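Local coordinates for HAD family phosphatase (Pseudomonas syringae pv. tomato, PDB 2ODA), which belongs to the haloacid dehalogenase (HAD) superfamily and is probably a phosphatase-like hydrolase, though its exact substrate and biological role remain uncertain, at residues B[45-48]-B[49-53]; B[143-146]-B[147-150]. All blocks are in the same frame, centred on the assembly; numbering follows the deposited sequence.

Contact 1: B[45-48]-B[49-53]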
# COMPACT_ATOMS: atom_id res chain seq x y z
N LEU B 45 -18.45 13.33 11.14
CA LEU B 45 -17.80 12.45 12.12
C LEU B 45 -18.80 11.69 12.99
O LEU B 45 -18.51 10.58 13.41
CB LEU B 45 -16.81 13.21 12.98
CG LEU B 45 -15.61 13.81 12.22
CD1 LEU B 45 -14.75 14.55 13.23
CD2 LEU B 45 -14.80 12.74 11.47
N LYS B 46 -19.98 12.27 13.24
CA LYS B 46 -21.03 11.50 13.94
C LYS B 46 -21.43 10.27 13.15
O LYS B 46 -21.46 9.19 13.72
CB LYS B 46 -22.27 12.32 14.29
CG LYS B 46 -23.37 11.41 14.84
CD LYS B 46 -24.50 12.18 15.52
CE LYS B 46 -25.58 11.16 15.96
NZ LYS B 46 -25.11 10.32 17.08
N ALA B 47 -21.70 10.45 11.85
CA ALA B 47 -22.10 9.34 10.96
C ALA B 47 -21.03 8.27 10.96
O ALA B 47 -21.34 7.07 11.14
CB ALA B 47 -22.35 9.84 9.55
N LEU B 48 -19.77 8.68 10.84
CA LEU B 48 -18.67 7.72 10.77
C LEU B 48 -18.45 6.99 12.09
O LEU B 48 -18.27 5.76 12.12
CB LEU B 48 -17.37 8.41 10.33
CG LEU B 48 -17.37 8.99 8.92
CD1 LEU B 48 -16.06 9.80 8.69
CD2 LEU B 48 -17.56 7.87 7.87
N ARG B 49 -18.46 7.74 13.19
CA ARG B 49 -18.27 7.13 14.49
C ARG B 49 -19.43 6.18 14.81
O ARG B 49 -19.21 5.07 15.30
CB ARG B 49 -18.13 8.19 15.59
CG ARG B 49 -17.70 7.59 16.91
CD ARG B 49 -17.70 8.57 18.01
NE ARG B 49 -17.22 7.92 19.22
CZ ARG B 49 -16.91 8.55 20.35
NH1 ARG B 49 -17.00 9.86 20.45
NH2 ARG B 49 -16.47 7.85 21.39
N ASP B 50 -20.66 6.62 14.54
CA ASP B 50 -21.82 5.75 14.77
C ASP B 50 -21.74 4.46 13.96
O ASP B 50 -22.12 3.40 14.47
CB ASP B 50 -23.12 6.47 14.48
CG ASP B 50 -23.47 7.51 15.55
OD1 ASP B 50 -22.77 7.62 16.59
OD2 ASP B 50 -24.45 8.23 15.30
N GLN B 51 -21.23 4.56 12.72
CA GLN B 51 -21.04 3.39 11.83
C GLN B 51 -19.93 2.45 12.29
O GLN B 51 -19.82 1.33 11.77
CB GLN B 51 -20.63 3.83 10.42
CG GLN B 51 -21.67 4.40 9.53
CD GLN B 51 -21.03 5.00 8.28
OE1 GLN B 51 -20.11 4.41 7.68
NE2 GLN B 51 -21.51 6.16 7.87
N GLY B 52 -19.05 2.90 13.18
CA GLY B 52 -17.84 2.14 13.52
C GLY B 52 -16.82 2.15 12.38
O GLY B 52 -16.00 1.23 12.28
N MSE B 53 -16.86 3.16 11.52
CA MSE B 53 -15.85 3.28 10.44
C MSE B 53 -14.46 3.44 11.08
O MSE B 53 -14.25 4.38 11.85
CB MSE B 53 -16.17 4.49 9.53
CG MSE B 53 -15.14 4.74 8.39
SE MSE B 53 -14.98 3.22 7.14
CE MSE B 53 -16.70 3.42 6.20
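Lys46 swings its CG away from the backbone N (chi1 173°) and runs extended until a bend at chi4 turns NZ onto Asp50, one helical turn on. Asp50, with CG beside its own backbone N (chi1 -73°), leans back to meet it. The resulting salt bridge joins NZ to OD2 at 2.8 Å, through the syn lone pair of that oxygen, and CE lies against the same atom. The helix bond Asp50 N to Lys46 O, also 2.8 Å, runs alongside, and the i to i+4 spacing puts both residues on one face. A long, flexible lysine can span the turn to a short aspartate, and both charges suit this exposed side.

The helix stops in a Schellman motif. Gly52 takes positive phi (71°), a conformation glycine adopts without strain, and its N bonds to Arg49 O while Met53 N reaches Leu48 O at 3.0 Å. This brings the selenomethionine Met53 back over the last turn, where its CB and CG both lie 4.0 Å from Leu48 CD2, the two side chains crossing at a slant. Leu48 on Leu9 and Phe11, and Met53 on Leu9, join the turn to strand 9-12, so bulky apolar residues suit this inward face. Solvent probably screens the ion pair, which probably adds only modestly to the stability of the last turn.

Contact 2: B[143-146]-B[147-150]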
# COMPACT_ATOMS: atom_id res chain seq x y z
N SER B 143 -11.68 33.70 10.41
CA SER B 143 -12.00 35.13 10.35
C SER B 143 -11.63 35.75 8.98
O SER B 143 -12.41 36.53 8.41
CB SER B 143 -11.38 35.90 11.52
OG SER B 143 -9.95 35.88 11.47
N GLN B 144 -10.47 35.36 8.45
CA GLN B 144 -10.02 35.86 7.15
C GLN B 144 -10.90 35.35 6.01
O GLN B 144 -11.27 36.11 5.09
CB GLN B 144 -8.56 35.46 6.89
CG GLN B 144 -7.56 36.16 7.81
CD GLN B 144 -6.16 35.62 7.63
OE1 GLN B 144 -5.95 34.41 7.48
NE2 GLN B 144 -5.17 36.53 7.64
N TRP B 145 -11.23 34.06 6.06
CA TRP B 145 -12.13 33.43 5.10
C TRP B 145 -13.50 34.10 5.12
O TRP B 145 -14.08 34.38 4.06
CB TRP B 145 -12.26 31.93 5.40
CG TRP B 145 -13.05 31.13 4.36
CD1 TRP B 145 -14.31 30.61 4.50
CD2 TRP B 145 -12.58 30.72 3.06
NE1 TRP B 145 -14.66 29.91 3.36
CE2 TRP B 145 -13.62 29.96 2.47
CE3 TRP B 145 -11.38 30.92 2.33
CZ2 TRP B 145 -13.51 29.41 1.17
CZ3 TRP B 145 -11.27 30.38 1.06
CH2 TRP B 145 -12.33 29.64 0.49
N GLN B 146 -14.01 34.36 6.32
CA GLN B 146 -15.31 35.00 6.47
C GLN B 146 -15.32 36.47 6.07
O GLN B 146 -16.36 36.98 5.68
CB GLN B 146 -15.83 34.81 7.90
CG GLN B 146 -16.45 33.39 8.11
CD GLN B 146 -16.31 32.86 9.54
OE1 GLN B 146 -16.32 33.63 10.51
NE2 GLN B 146 -16.17 31.54 9.68
N ALA B 147 -14.17 37.14 6.15
CA ALA B 147 -14.04 38.56 5.74
C ALA B 147 -14.02 38.78 4.23
O ALA B 147 -14.23 39.90 3.74
CB ALA B 147 -12.79 39.19 6.38
N LEU B 148 -13.79 37.71 3.48
CA LEU B 148 -13.85 37.79 2.00
C LEU B 148 -15.29 38.00 1.61
O LEU B 148 -16.17 37.85 2.45
CB LEU B 148 -13.38 36.48 1.37
CG LEU B 148 -11.97 35.99 1.68
CD1 LEU B 148 -11.79 34.61 1.08
CD2 LEU B 148 -10.88 36.94 1.15
N ASN B 149 -15.54 38.32 0.34
CA ASN B 149 -16.90 38.28 -0.17
C ASN B 149 -17.17 36.92 -0.83
O ASN B 149 -16.26 36.09 -0.93
CB ASN B 149 -17.19 39.49 -1.10
CG ASN B 149 -16.28 39.54 -2.32
OD1 ASN B 149 -16.12 38.56 -3.05
ND2 ASN B 149 -15.68 40.72 -2.56
N ASN B 150 -18.41 36.66 -1.20
CA ASN B 150 -18.78 35.37 -1.80
C ASN B 150 -17.92 35.07 -3.02
O ASN B 150 -17.37 33.96 -3.15
CB ASN B 150 -20.27 35.32 -2.21
CG ASN B 150 -21.22 35.45 -1.04
OD1 ASN B 150 -20.82 35.71 0.10
ND2 ASN B 150 -22.52 35.31 -1.34
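Trp145 and Leu148 meet obliquely on one side of the helix end, the leucine methyl CD1 standing 3.9 Å from CE3 on the six-membered part of the indole. Trp145 sends CG anti to its own N (chi1 -173°), which swings the indole outward from the helix, with CE3 as the atom that Leu148 reaches. Leu148 folds CG back beside its backbone N; its CB sits 3.5 Å from Trp145 O and its CG 3.5 Å from Gln144 O, so the branch packs over both carbonyls as well as against the ring. A broad indole suits this buried place: it makes an edge-to-face pair with Phe20 and touches Arg156 and Arg157 of helix 150-167.

The setting is a short loop between helix 142-147 and helix 150-167. Ala147, a strong helix former whose side chain needs no partner, suits the exposed last turn, and its N bonds to Ser143 O at 2.9 Å. Leu148 N makes weak bonds to Gln144 O and to Trp145 O, both 3.4 Å, as the helical pattern frays. Trp145 O also accepts a hydrogen bond from Arg153 NH1, tying the old helix end to the new helix. Asn149 occupies the N-cap, a position suited to its short polar side chain, and Asn149 and Glu152 supply the two side chains of a capping box: Asn149 OD1 caps a backbone N in the first turn, and Glu152 OE1 accepts a bond from Asn149 N.

In the fold
Contact 1 comes first along the chain, at the end of helix 41-51, which leads into strand 55-58; contact 2 follows much later, where helix 142-147 gives way to helix 150-167. Their centres are 31 Å apart and their nearest atoms about 17 Å, so they do not touch. Both belong to a chain built round a parallel sheet with strands in the order 78-79, 55-58, 9-12, 109-112, 127-131, 171-173, as expected for a HAD-type Rossmann-like core. Contact 1 packs on strand 9-12 within that sheet, whereas contact 2 lies farther out. Both are helix ends: contact 1 against the central sheet, contact 2 at the surface, in the connection between strands 127-131 and 171-173.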